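Local structure of ArsC family reductase (Pseudomonas aeruginosa, 1RW1) at residues A[9-12]-A[13-16]; A[39-42]-A[43-47]; A[58-61]-A[62-65]; A[72-75]-A[76-79]. The protein is of unproven function but, as a thioredoxin-fold member of the ArsC family, probably acts as a glutathione-dependent thiol reductase. One frame throughout, in Å; residues are numbered along the deposited sequence. Where two conformers were deposited one is given.

Contact 1: residues A[9-12]-A[13-16]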
ATOM      1  N   ALA A   9     -13.166  -2.665   0.075  1.00  9.05           N
ATOM      2  CA  ALA A   9     -13.820  -2.905  -1.211  1.00 10.45           C
ATOM      3  C   ALA A   9     -12.796  -2.803  -2.335  1.00  9.80           C
ATOM      4  O   ALA A   9     -12.798  -1.867  -3.138  1.00 12.18           O
ATOM      5  CB  ALA A   9     -14.945  -1.904  -1.431  1.00 14.33           C
ATOM      6  N   CYS A  10     -11.943  -3.814  -2.396  1.00  8.42           N
ATOM      7  CA  CYS A  10     -10.869  -3.881  -3.362  1.00  8.77           C
ATOM      8  C   CYS A  10     -10.627  -5.347  -3.656  1.00  8.02           C
ATOM      9  O   CYS A  10     -10.381  -6.101  -2.724  1.00  7.66           O
ATOM     10  CB  CYS A  10      -9.585  -3.237  -2.816  1.00  8.87           C
ATOM     11  SG  CYS A  10      -8.104  -3.521  -3.810  1.00  8.85           S
ATOM     12  N   ASP A  11     -10.695  -5.756  -4.915  1.00  9.19           N
ATOM     13  CA  ASP A  11     -10.495  -7.165  -5.221  1.00  9.10           C
ATOM     14  C   ASP A  11      -9.096  -7.647  -4.843  1.00  7.55           C
ATOM     15  O   ASP A  11      -8.950  -8.794  -4.433  1.00  8.14           O
ATOM     16  CB  ASP A  11     -10.812  -7.471  -6.659  1.00 11.62           C
ATOM     17  CG  ASP A  11     -12.300  -7.476  -6.932  1.00 14.59           C
ATOM     18  OD1 ASP A  11     -13.137  -7.767  -6.034  1.00 16.65           O
ATOM     19  OD2 ASP A  11     -12.705  -7.221  -8.068  1.00 18.63           O
ATOM     20  N   THR A  12      -8.066  -6.816  -4.969  1.00  7.67           N
ATOM     21  CA  THR A  12      -6.721  -7.231  -4.576  1.00  7.46           C
ATOM     22  C   THR A  12      -6.664  -7.473  -3.072  1.00  6.60           C
ATOM     23  O   THR A  12      -6.065  -8.454  -2.618  1.00  7.07           O
ATOM     24  CB  THR A  12      -5.694  -6.201  -5.025  1.00  8.69           C
ATOM     25  OG1 THR A  12      -5.726  -6.112  -6.455  1.00 10.66           O
ATOM     26  CG2 THR A  12      -4.300  -6.658  -4.685  1.00 10.30           C
HETATM   27  N   MSE A  13      -7.293  -6.584  -2.295  1.00  6.70           N
HETATM   28  CA  MSE A  13      -7.375  -6.799  -0.848  1.00  6.23           C
HETATM   29  C   MSE A  13      -8.105  -8.095  -0.519  1.00  6.14           C
HETATM   30  O   MSE A  13      -7.691  -8.831   0.371  1.00  6.89           O
HETATM   31  CB  MSE A  13      -8.101  -5.631  -0.181  1.00  6.51           C
HETATM   32  CG  MSE A  13      -7.361  -4.328  -0.261  1.00  7.46           C
HETATM   33 SE   MSE A  13      -5.688  -4.336   0.751  1.00 12.65          SE
HETATM   34  CE  MSE A  13      -6.437  -4.595   2.514  1.00  9.81           C
ATOM     35  N   LYS A  14      -9.199  -8.365  -1.228  1.00  6.56           N
ATOM     36  CA  LYS A  14      -9.969  -9.580  -0.948  1.00  6.60           C
ATOM     37  C   LYS A  14      -9.109 -10.814  -1.195  1.00  6.48           C
ATOM     38  O   LYS A  14      -9.159 -11.801  -0.436  1.00  6.89           O
ATOM     39  CB  LYS A  14     -11.226  -9.627  -1.817  1.00  7.12           C
ATOM     40  CG  LYS A  14     -12.228  -8.557  -1.496  1.00  7.34           C
ATOM     41  CD  LYS A  14     -13.321  -8.473  -2.538  1.00  8.14           C
ATOM     42  CE  LYS A  14     -14.101  -7.188  -2.484  1.00  9.77           C
ATOM     43  NZ  LYS A  14     -14.880  -6.989  -3.723  1.00 12.27           N
ATOM     44  N   LYS A  15      -8.348 -10.800  -2.285  1.00  6.42           N
ATOM     45  CA  LYS A  15      -7.492 -11.913  -2.631  1.00  7.05           C
ATOM     46  C   LYS A  15      -6.427 -12.120  -1.548  1.00  6.64           C
ATOM     47  O   LYS A  15      -6.208 -13.238  -1.078  1.00  6.99           O
ATOM     48  CB  LYS A  15      -6.832 -11.667  -3.999  1.00  7.26           C
ATOM     49  CG  LYS A  15      -7.820 -11.659  -5.154  1.00  7.89           C
ATOM     50  CD  LYS A  15      -7.343 -10.942  -6.402  1.00  9.63           C
ATOM     51  CE  LYS A  15      -6.057 -11.436  -6.957  1.00 11.82           C
ATOM     52  NZ  LYS A  15      -5.827 -10.790  -8.283  1.00 14.53           N
ATOM     53  N   ALA A  16      -5.761 -11.038  -1.169  1.00  6.73           N
ATOM     54  CA  ALA A  16      -4.679 -11.104  -0.197  1.00  7.01           C
ATOM     55  C   ALA A  16      -5.199 -11.555   1.162  1.00  6.67           C
ATOM     56  O   ALA A  16      -4.560 -12.370   1.835  1.00  7.23           O
ATOM     57  CB  ALA A  16      -3.999  -9.752  -0.078  1.00  7.43           C
TER
HETATM   58  O   HOH W   1     -13.529  -5.197  -4.942  1.00 23.77           O
HETATM   59  O   HOH W   2      -5.202  -8.119  -8.082  1.00 18.99           O
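Cys10, the N-cap of helix 11-22, turns its thiol back over the first turn: SG accepts from the backbone N of Met13 at 3.5 Å, with a fairly straight N-H...S angle of 164°. The sulfur reaches this amide because chi1 of 170° sets it opposite the backbone N of Cys10 and beside its carbonyl carbon. Packing is tightest here. Cys10 CB lies 3.6 Å from CG of selenomethionine Met13, whose chain folds at both chi2 and chi3 and carries its selenium away from the cap into the interior, where Met13 and Ala16 rest on Pro92. Arg91 touches Cys10 from the same loop. The other side of the turn is looser and wetter. Asp11 and Lys14 cross at an angle in a salt bridge, OD1 to NZ at 3.0 Å, the ammonium arriving nearly in line with the C-O bond. A water accepts from Lys14 NZ at 2.6 Å and donates weakly to Asp11 OD1, closing a small ring. At the next residue, Lys15 bends at chi3 and meets Thr12 OG1 through a second water, 2.8 Å from Lys15 NZ. Thioredoxin-fold reductases typically carry their reactive cysteine at this point, the start of the first helix. The chemistry implies a cap sulfur held by a backbone N-H at the start of the helix, beside Arg91, a placement consistent with the proposed thiol reductase role.

Contact 2: residues A[39-42]-A[43-47]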
ATOM      1  N   ARG A  39       2.507  10.561   7.101  1.00  9.10           N
ATOM      2  CA  ARG A  39       3.750  10.668   6.363  1.00  9.97           C
ATOM      3  C   ARG A  39       4.790   9.696   6.869  1.00  9.04           C
ATOM      4  O   ARG A  39       5.640   9.262   6.099  1.00 10.59           O
ATOM      5  CB  ARG A  39       4.342  12.047   6.459  1.00 11.93           C
ATOM      6  CG  ARG A  39       3.746  13.043   5.632  1.00 14.89           C
ATOM      7  CD  ARG A  39       4.638  14.275   5.579  1.00 16.77           C
ATOM      8  NE  ARG A  39       3.926  15.360   4.957  1.00 15.60           N
ATOM      9  CZ  ARG A  39       3.162  16.199   5.610  1.00 15.66           C
ATOM     10  NH1 ARG A  39       3.025  16.110   6.928  1.00 19.38           N
ATOM     11  NH2 ARG A  39       2.515  17.120   4.930  1.00 17.60           N
ATOM     12  N   GLU A  40       4.775   9.371   8.157  1.00  8.92           N
ATOM     13  CA  GLU A  40       5.775   8.486   8.689  1.00  9.52           C
ATOM     14  C   GLU A  40       5.727   7.126   7.988  1.00  8.63           C
ATOM     15  O   GLU A  40       6.760   6.575   7.592  1.00  9.92           O
ATOM     16  CB  GLU A  40       5.634   8.382  10.214  1.00 10.85           C
ATOM     17  CG  GLU A  40       6.772   7.629  10.870  1.00 13.37           C
ATOM     18  CD  GLU A  40       6.595   6.128  10.860  1.00 16.33           C
ATOM     19  OE1 GLU A  40       5.474   5.644  10.666  1.00 18.74           O
ATOM     20  OE2 GLU A  40       7.591   5.410  11.040  1.00 22.65           O
ATOM     21  N   HIS A  41       4.529   6.589   7.786  1.00  7.58           N
ATOM     22  CA  HIS A  41       4.380   5.337   7.063  1.00  7.52           C
ATOM     23  C   HIS A  41       4.850   5.476   5.634  1.00  7.08           C
ATOM     24  O   HIS A  41       5.594   4.649   5.121  1.00  7.88           O
ATOM     25  CB  HIS A  41       2.905   4.920   7.045  1.00  7.49           C
ATOM     26  CG  HIS A  41       2.509   4.164   8.238  1.00  8.61           C
ATOM     27  ND1 HIS A  41       2.036   4.738   9.389  1.00 11.75           N
ATOM     28  CD2 HIS A  41       2.538   2.827   8.444  1.00 11.37           C
ATOM     29  CE1 HIS A  41       1.726   3.754  10.233  1.00 11.94           C
ATOM     30  NE2 HIS A  41       2.070   2.595   9.699  1.00 12.42           N
ATOM     31  N   LEU A  42       4.363   6.508   4.951  1.00  6.75           N
ATOM     32  CA  LEU A  42       4.677   6.676   3.546  1.00  7.20           C
ATOM     33  C   LEU A  42       6.168   6.834   3.304  1.00  7.65           C
ATOM     34  O   LEU A  42       6.710   6.291   2.325  1.00  8.03           O
ATOM     35  CB  LEU A  42       3.920   7.849   2.954  1.00  7.16           C
ATOM     36  CG  LEU A  42       2.396   7.687   2.962  1.00  7.83           C
ATOM     37  CD1 LEU A  42       1.739   8.997   2.634  1.00  8.60           C
ATOM     38  CD2 LEU A  42       1.967   6.616   1.977  1.00 10.01           C
ATOM     39  N   ARG A  43       6.854   7.569   4.168  1.00  8.28           N
ATOM     40  CA  ARG A  43       8.303   7.720   4.037  1.00  8.81           C
ATOM     41  C   ARG A  43       9.024   6.393   4.170  1.00  8.98           C
ATOM     42  O   ARG A  43       9.973   6.131   3.432  1.00  9.77           O
ATOM     43  CB  ARG A  43       8.829   8.681   5.098  1.00 10.27           C
ATOM     44  CG  ARG A  43       8.519  10.110   4.826  1.00 11.88           C
ATOM     45  CD  ARG A  43       8.781  11.011   6.007  1.00 15.32           C
ATOM     46  NE  ARG A  43       8.676  12.401   5.573  1.00 21.08           N
ATOM     47  CZ  ARG A  43       8.350  13.420   6.357  1.00 29.03           C
ATOM     48  NH1 ARG A  43       8.082  13.220   7.640  1.00 32.21           N
ATOM     49  NH2 ARG A  43       8.288  14.648   5.852  1.00 31.71           N
ATOM     50  N   ARG A  44       8.617   5.574   5.137  1.00  9.11           N
ATOM     51  CA  ARG A  44       9.244   4.275   5.325  1.00  9.39           C
ATOM     52  C   ARG A  44       9.012   3.357   4.122  1.00  8.55           C
ATOM     53  O   ARG A  44       9.934   2.677   3.657  1.00  9.03           O
ATOM     54  CB  ARG A  44       8.701   3.623   6.589  1.00 11.09           C
ATOM     55  CG  ARG A  44       9.437   3.912   7.847  1.00 16.70           C
ATOM     56  CD  ARG A  44       9.063   2.925   8.919  1.00 17.80           C
ATOM     57  NE  ARG A  44       7.684   3.093   9.353  1.00 17.73           N
ATOM     58  CZ  ARG A  44       6.705   2.231   9.110  1.00 15.12           C
ATOM     59  NH1 ARG A  44       6.932   1.110   8.437  1.00 15.00           N
ATOM     60  NH2 ARG A  44       5.492   2.500   9.536  1.00 18.45           N
ATOM     61  N   TRP A  45       7.776   3.318   3.626  1.00  7.71           N
ATOM     62  CA  TRP A  45       7.480   2.431   2.513  1.00  7.39           C
ATOM     63  C   TRP A  45       8.239   2.864   1.266  1.00  7.30           C
ATOM     64  O   TRP A  45       8.790   2.038   0.532  1.00  7.60           O
ATOM     65  CB  TRP A  45       5.980   2.429   2.247  1.00  7.45           C
ATOM     66  CG  TRP A  45       5.144   1.918   3.376  1.00  6.78           C
ATOM     67  CD1 TRP A  45       5.538   1.170   4.447  1.00  7.21           C
ATOM     68  CD2 TRP A  45       3.745   2.146   3.538  1.00  6.19           C
ATOM     69  NE1 TRP A  45       4.453   0.903   5.255  1.00  7.06           N
ATOM     70  CE2 TRP A  45       3.337   1.484   4.709  1.00  6.17           C
ATOM     71  CE3 TRP A  45       2.778   2.816   2.772  1.00  6.53           C
ATOM     72  CZ2 TRP A  45       2.010   1.501   5.141  1.00  6.66           C
ATOM     73  CZ3 TRP A  45       1.477   2.827   3.200  1.00  6.94           C
ATOM     74  CH2 TRP A  45       1.099   2.168   4.371  1.00  6.52           C
ATOM     75  N   CYS A  46       8.273   4.169   1.015  1.00  7.44           N
ATOM     76  CA  CYS A  46       8.996   4.658  -0.154  1.00  7.75           C
ATOM     77  C   CYS A  46      10.508   4.435  -0.023  1.00  7.87           C
ATOM     78  O   CYS A  46      11.170   4.149  -1.012  1.00  8.30           O
ATOM     79  CB  CYS A  46       8.726   6.140  -0.397  1.00  8.10           C
ATOM     80  SG  CYS A  46       7.072   6.504  -1.031  1.00  8.56           S
ATOM     81  N   ALA A  47      11.053   4.556   1.181  1.00  7.95           N
ATOM     82  CA  ALA A  47      12.471   4.294   1.376  1.00  7.83           C
ATOM     83  C   ALA A  47      12.828   2.865   0.995  1.00  7.79           C
ATOM     84  O   ALA A  47      13.910   2.609   0.457  1.00  8.57           O
ATOM     85  CB  ALA A  47      12.839   4.568   2.825  1.00  9.14           C
TER
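Glu40 CG stands opposite the backbone N (chi1 -172°) and the chain folds at chi2, while Arg44 bends at chi3; together these turns bring the carboxylate to the guanidinium edge along helix 39-49. Arg44 NE donates to Glu40 OE2 at 2.9 Å, the oxygen near the guanidinium plane but the nitrogen standing 36° out of the carboxylate plane. A weak second bond joins Arg44 NH2 to Glu40 OE1 at 3.3 Å. The same NH2 sits over one face of the His41 ring, 3.2 Å from CD2, with ring and guanidinium planes 62° apart. His41 CB in turn lies over the six-membered ring of Trp45, a CH-pi contact 4.2 Å from its centroid, and Leu42 CD2 reaches Trp45 CE3 at 4.0 Å. The polar ends are fixed from beyond the helix: Tyr5 and Asp38 hold His41, and Glu95 takes both Arg44 NH1 and Trp45 NE1. Arg39, salt-bridged to Glu80, passes its CD over the guanidinium face of Arg43. This is an amphipathic helix carrying an i to i+4 Glu-Arg salt bridge, its Trp45 side packed on strand 93-95 of the thioredoxin-fold sheet.

Contact 3: residues A[58-61]-A[62-65]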
ATOM      1  N   ALA A  58      -0.941   3.817 -12.150  1.00 10.16           N
ATOM      2  CA  ALA A  58      -1.853   3.232 -13.147  1.00 11.70           C
ATOM      3  C   ALA A  58      -3.301   3.438 -12.770  1.00 11.57           C
ATOM      4  O   ALA A  58      -4.187   3.326 -13.601  1.00 15.70           O
ATOM      5  CB  ALA A  58      -1.592   1.735 -13.319  1.00 13.26           C
ATOM      6  N   GLY A  59      -3.558   3.716 -11.510  1.00 10.46           N
ATOM      7  CA  GLY A  59      -4.914   3.728 -11.017  1.00 11.29           C
ATOM      8  C   GLY A  59      -5.690   4.989 -11.347  1.00  9.34           C
ATOM      9  O   GLY A  59      -5.160   6.018 -11.712  1.00  9.25           O
ATOM     10  N   THR A  60      -6.999   4.890 -11.162  1.00  9.91           N
ATOM     11  CA  THR A  60      -7.888   5.955 -11.577  1.00 11.19           C
ATOM     12  C   THR A  60      -7.636   7.241 -10.824  1.00 10.02           C
ATOM     13  O   THR A  60      -7.741   8.326 -11.402  1.00 11.39           O
ATOM     14  CB  THR A  60      -9.363   5.566 -11.442  1.00 14.79           C
ATOM     15  OG1 THR A  60      -9.686   5.250 -10.092  1.00 18.78           O
ATOM     16  CG2 THR A  60      -9.669   4.301 -12.235  1.00 16.93           C
ATOM     17  N   THR A  61      -7.347   7.143  -9.534  1.00  8.64           N
ATOM     18  CA  THR A  61      -7.197   8.347  -8.734  1.00  9.58           C
ATOM     19  C   THR A  61      -6.024   9.188  -9.232  1.00  9.46           C
ATOM     20  O   THR A  61      -6.126  10.419  -9.388  1.00 11.39           O
ATOM     21  CB  THR A  61      -7.070   7.981  -7.274  1.00  9.33           C
ATOM     22  OG1 THR A  61      -8.250   7.238  -6.935  1.00  9.40           O
ATOM     23  CG2 THR A  61      -7.048   9.208  -6.401  1.00 10.00           C
ATOM     24  N   PHE A  62      -4.906   8.536  -9.496  1.00  9.73           N
ATOM     25  CA  PHE A  62      -3.782   9.265 -10.076  1.00 10.28           C
ATOM     26  C   PHE A  62      -4.107   9.802 -11.458  1.00 11.68           C
ATOM     27  O   PHE A  62      -3.761  10.949 -11.769  1.00 12.38           O
ATOM     28  CB  PHE A  62      -2.530   8.378 -10.102  1.00  9.95           C
ATOM     29  CG  PHE A  62      -1.291   9.109 -10.565  1.00 10.29           C
ATOM     30  CD1 PHE A  62      -0.990   9.174 -11.909  1.00 12.12           C
ATOM     31  CD2 PHE A  62      -0.460   9.755  -9.657  1.00  9.90           C
ATOM     32  CE1 PHE A  62       0.121   9.853 -12.347  1.00 12.33           C
ATOM     33  CE2 PHE A  62       0.640  10.463 -10.101  1.00 10.97           C
ATOM     34  CZ  PHE A  62       0.933  10.505 -11.442  1.00 11.02           C
ATOM     35  N   ARG A  63      -4.775   9.004 -12.281  1.00 12.01           N
ATOM     36  CA  ARG A  63      -5.074   9.437 -13.657  1.00 13.41           C
ATOM     37  C   ARG A  63      -5.769  10.772 -13.652  1.00 13.69           C
ATOM     38  O   ARG A  63      -5.555  11.585 -14.554  1.00 15.10           O
ATOM     39  CB  ARG A  63      -5.926   8.403 -14.444  1.00 14.25           C
ATOM     40  CG  ARG A  63      -5.163   7.145 -14.950  0.50 14.13           C
ATOM     41  CD  ARG A  63      -6.027   6.013 -15.636  0.50 11.81           C
ATOM     42  NE  ARG A  63      -6.019   4.783 -14.834  0.50 19.83           N
ATOM     43  CZ  ARG A  63      -7.091   4.036 -14.572  0.50 14.54           C
ATOM     44  NH1 ARG A  63      -8.268   4.389 -15.068  0.50 22.33           N
ATOM     45  NH2 ARG A  63      -6.984   2.926 -13.833  0.50 10.98           N
ATOM     46  N   LYS A  64      -6.614  10.984 -12.650  1.00 12.66           N
ATOM     47  CA  LYS A  64      -7.467  12.174 -12.578  1.00 13.47           C
ATOM     48  C   LYS A  64      -6.739  13.439 -12.108  1.00 12.54           C
ATOM     49  O   LYS A  64      -7.303  14.509 -12.182  1.00 13.95           O
ATOM     50  CB  LYS A  64      -8.672  11.912 -11.645  1.00 16.36           C
ATOM     51  CG  LYS A  64      -9.795  11.074 -12.238  1.00 17.95           C
ATOM     52  CD  LYS A  64     -11.019  11.009 -11.312  1.00 25.11           C
ATOM     53  CE  LYS A  64     -12.127  10.154 -11.933  1.00 31.41           C
ATOM     54  NZ  LYS A  64     -12.596   9.068 -11.035  1.00 35.16           N
ATOM     55  N   LEU A  65      -5.525  13.348 -11.589  1.00 11.08           N
ATOM     56  CA  LEU A  65      -4.830  14.540 -11.098  1.00 10.27           C
ATOM     57  C   LEU A  65      -4.603  15.567 -12.197  1.00 10.63           C
ATOM     58  O   LEU A  65      -4.601  15.227 -13.377  1.00 13.64           O
ATOM     59  CB  LEU A  65      -3.478  14.162 -10.519  1.00 10.63           C
ATOM     60  CG  LEU A  65      -3.500  13.329  -9.231  1.00 10.96           C
ATOM     61  CD1 LEU A  65      -2.114  12.867  -8.881  1.00 12.54           C
ATOM     62  CD2 LEU A  65      -4.129  14.068  -8.065  1.00 13.42           C
TER
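Gly59 is the N-cap of the short helix 60-63, whose single turn is closed by Arg63 N bonding to Gly59 O at 3.1 Å and Lys64 N to Thr60 O at 3.1 Å, the latter more bent, at 140°. Against this turn the side chain of Arg63 doubles back toward the start of the helix. Its CG lies opposite the carbonyl carbon (chi1 -76°), and a bend at chi3 then swings the guanidinium round to Ala58. In the conformer described, NE and NH2 grip the one carbonyl oxygen side-on, NE at 2.6 Å and NH2 at 2.8 Å from Ala58 O. The oxygen lies almost exactly in the guanidinium plane, yet the two donors use it differently: NH2 comes in the carbonyl plane on a lone pair, whereas NE stands 36° above that plane. One face of the guanidinium rests on the Gly59-Thr60 peptide. The methyl CG2 of Thr60, set beside its own backbone N, also meets the group, 3.2 Å from Arg63 NH1. Arg63 has a second deposited conformer, so this grip describes one of two states at an exposed position. Inward, Thr61 OG1 is hydrogen-bonded to Ser87, while Phe62 and Leu65 pack on Lys70 of helix 67-70. After Leu65 N has bonded to Phe62 O at 3.0 Å, the chain turns extended. The arrangement is that of a one-turn helix with a glycine N-cap, which in one of its two conformers has Arg63 reaching back to the carbonyl before the cap.

Contact 4: residues A[72-75]-A[76-79]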
ATOM      1  N   ASP A  72       7.210  16.268 -12.707  1.00 15.05           N
ATOM      2  CA  ASP A  72       8.524  16.189 -12.069  1.00 15.61           C
ATOM      3  C   ASP A  72       8.468  15.517 -10.708  1.00 13.49           C
ATOM      4  O   ASP A  72       9.013  16.015  -9.725  1.00 15.55           O
ATOM      5  CB  ASP A  72       9.133  17.589 -11.951  1.00 19.75           C
ATOM      6  CG  ASP A  72       9.225  18.289 -13.288  1.00 26.53           C
ATOM      7  OD1 ASP A  72       9.926  17.758 -14.173  1.00 34.12           O
ATOM      8  OD2 ASP A  72       8.626  19.358 -13.546  1.00 30.82           O
ATOM      9  N   LEU A  73       7.836  14.359 -10.646  1.00 12.45           N
ATOM     10  CA  LEU A  73       7.689  13.689  -9.379  1.00 11.68           C
ATOM     11  C   LEU A  73       9.002  13.121  -8.855  1.00 10.69           C
ATOM     12  O   LEU A  73       9.900  12.709  -9.591  1.00 14.03           O
ATOM     13  CB  LEU A  73       6.667  12.572  -9.506  1.00 12.36           C
ATOM     14  CG  LEU A  73       5.219  13.026  -9.740  1.00 13.95           C
ATOM     15  CD1 LEU A  73       4.284  11.837  -9.922  1.00 18.02           C
ATOM     16  CD2 LEU A  73       4.722  13.932  -8.617  1.00 16.03           C
ATOM     17  N   ASP A  74       9.078  13.103  -7.536  1.00 10.97           N
ATOM     18  CA  ASP A  74      10.151  12.505  -6.775  1.00 11.20           C
ATOM     19  C   ASP A  74       9.519  11.985  -5.490  1.00  9.41           C
ATOM     20  O   ASP A  74       8.287  12.035  -5.325  1.00  9.92           O
ATOM     21  CB  ASP A  74      11.266  13.512  -6.488  1.00 12.12           C
ATOM     22  CG  ASP A  74      10.762  14.791  -5.827  1.00 13.28           C
ATOM     23  OD1 ASP A  74       9.748  14.747  -5.080  1.00 13.05           O
ATOM     24  OD2 ASP A  74      11.372  15.879  -5.978  1.00 16.40           O
ATOM     25  N   GLU A  75      10.332  11.436  -4.598  1.00  9.43           N
ATOM     26  CA  GLU A  75       9.768  10.837  -3.396  1.00  8.96           C
ATOM     27  C   GLU A  75       8.942  11.846  -2.585  1.00  8.44           C
ATOM     28  O   GLU A  75       7.821  11.541  -2.154  1.00  8.63           O
ATOM     29  CB  GLU A  75      10.845  10.217  -2.533  1.00  9.81           C
ATOM     30  CG  GLU A  75      10.302   9.526  -1.298  1.00 10.92           C
ATOM     31  CD  GLU A  75      11.375   8.824  -0.530  1.00 10.55           C
ATOM     32  OE1 GLU A  75      11.688   7.652  -0.846  1.00 13.15           O
ATOM     33  OE2 GLU A  75      11.923   9.473   0.385  1.00 12.85           O
ATOM     34  N   ALA A  76       9.489  13.030  -2.359  1.00  8.85           N
ATOM     35  CA  ALA A  76       8.802  13.991  -1.505  1.00  9.17           C
ATOM     36  C   ALA A  76       7.432  14.345  -2.071  1.00  8.71           C
ATOM     37  O   ALA A  76       6.420  14.412  -1.344  1.00  8.99           O
ATOM     38  CB  ALA A  76       9.640  15.237  -1.317  1.00 10.80           C
ATOM     39  N   LYS A  77       7.390  14.603  -3.369  1.00  9.22           N
ATOM     40  CA  LYS A  77       6.145  14.997  -3.995  1.00  9.49           C
ATOM     41  C   LYS A  77       5.118  13.860  -4.005  1.00  8.79           C
ATOM     42  O   LYS A  77       3.922  14.081  -3.781  1.00  9.21           O
ATOM     43  CB  LYS A  77       6.397  15.501  -5.418  1.00 11.46           C
ATOM     44  CG  LYS A  77       7.184  16.795  -5.492  1.00 14.16           C
ATOM     45  CD  LYS A  77       7.455  17.189  -6.931  1.00 18.28           C
ATOM     46  CE  LYS A  77       8.215  18.507  -7.043  1.00 20.28           C
ATOM     47  NZ  LYS A  77       8.567  18.819  -8.458  1.00 25.45           N
ATOM     48  N   ALA A  78       5.578  12.650  -4.273  1.00  8.84           N
ATOM     49  CA  ALA A  78       4.699  11.490  -4.278  1.00  8.90           C
ATOM     50  C   ALA A  78       4.077  11.275  -2.903  1.00  8.37           C
ATOM     51  O   ALA A  78       2.893  10.943  -2.785  1.00  7.99           O
ATOM     52  CB  ALA A  78       5.477  10.247  -4.722  1.00  9.52           C
ATOM     53  N   ILE A  79       4.875  11.446  -1.859  1.00  8.11           N
ATOM     54  CA  ILE A  79       4.367  11.275  -0.513  1.00  7.66           C
ATOM     55  C   ILE A  79       3.248  12.282  -0.230  1.00  7.45           C
ATOM     56  O   ILE A  79       2.217  11.927   0.354  1.00  7.41           O
ATOM     57  CB  ILE A  79       5.530  11.369   0.504  1.00  8.33           C
ATOM     58  CG1 ILE A  79       6.392  10.107   0.425  1.00  9.84           C
ATOM     59  CG2 ILE A  79       4.992  11.599   1.915  1.00  9.35           C
ATOM     60  CD1 ILE A  79       7.682  10.200   1.206  1.00 13.57           C
TER
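Asp74 OD1 accepts from the backbone N of Lys77 at 2.9 Å, nearly straight at 168°. This is the N-cap bond of helix 75-84. The carboxylate reaches the amide because chi1 of 54° places Asp74 CG between the backbone N and the carbonyl carbon, folded over the incoming turn. A negative group here would suit the positive end of the helix dipole. The first main-chain bonds follow at once, Ala78 N to Asp74 O and Ile79 N to Glu75 O. Lys77 runs out fully extended past the cap: its CG lies 3.3 Å from Asp74 OD1 and its CB 3.9 Å from Leu73 CD2. Lys77 thus follows the incoming loop, lying across the side chains of Leu73 and Asp74. The inner side packs on other helices, with Leu73, Glu75 and Ala78 touching Trp51 and Ile79 meeting Leu42. Glu75 and Ile79 lie side by side and point the same way, CG to CD1 at 3.7 Å. At the far end of Lys77, the ammonium donates a hydrogen bond to the loop backbone, NZ standing 3.1 Å from Asp72 O and 41° out of the carbonyl plane.

From the N terminus the four contacts follow in series; each is a local contact along or at the start of a helix, closing no long loop, and none encloses or crosses another. Contact 1 opens helix 11-22, the crossover between parallel strands 2-6 and 27-31. Contact 2 lies on helix 39-49, on the opposite side of the chain's centre, the two centres about 22 Å apart. The chain then passes through helix 51-54 to contact 3, and through helix 67-70 to contact 4. Contact 4 is where the helical region comes together: Ile79 CD1 packs 3.7 Å from Arg43 CG of contact 2, and Leu73 CD1 lies 3.9 Å from Phe62 CE2 of contact 3. Contact 1 touches none of the others.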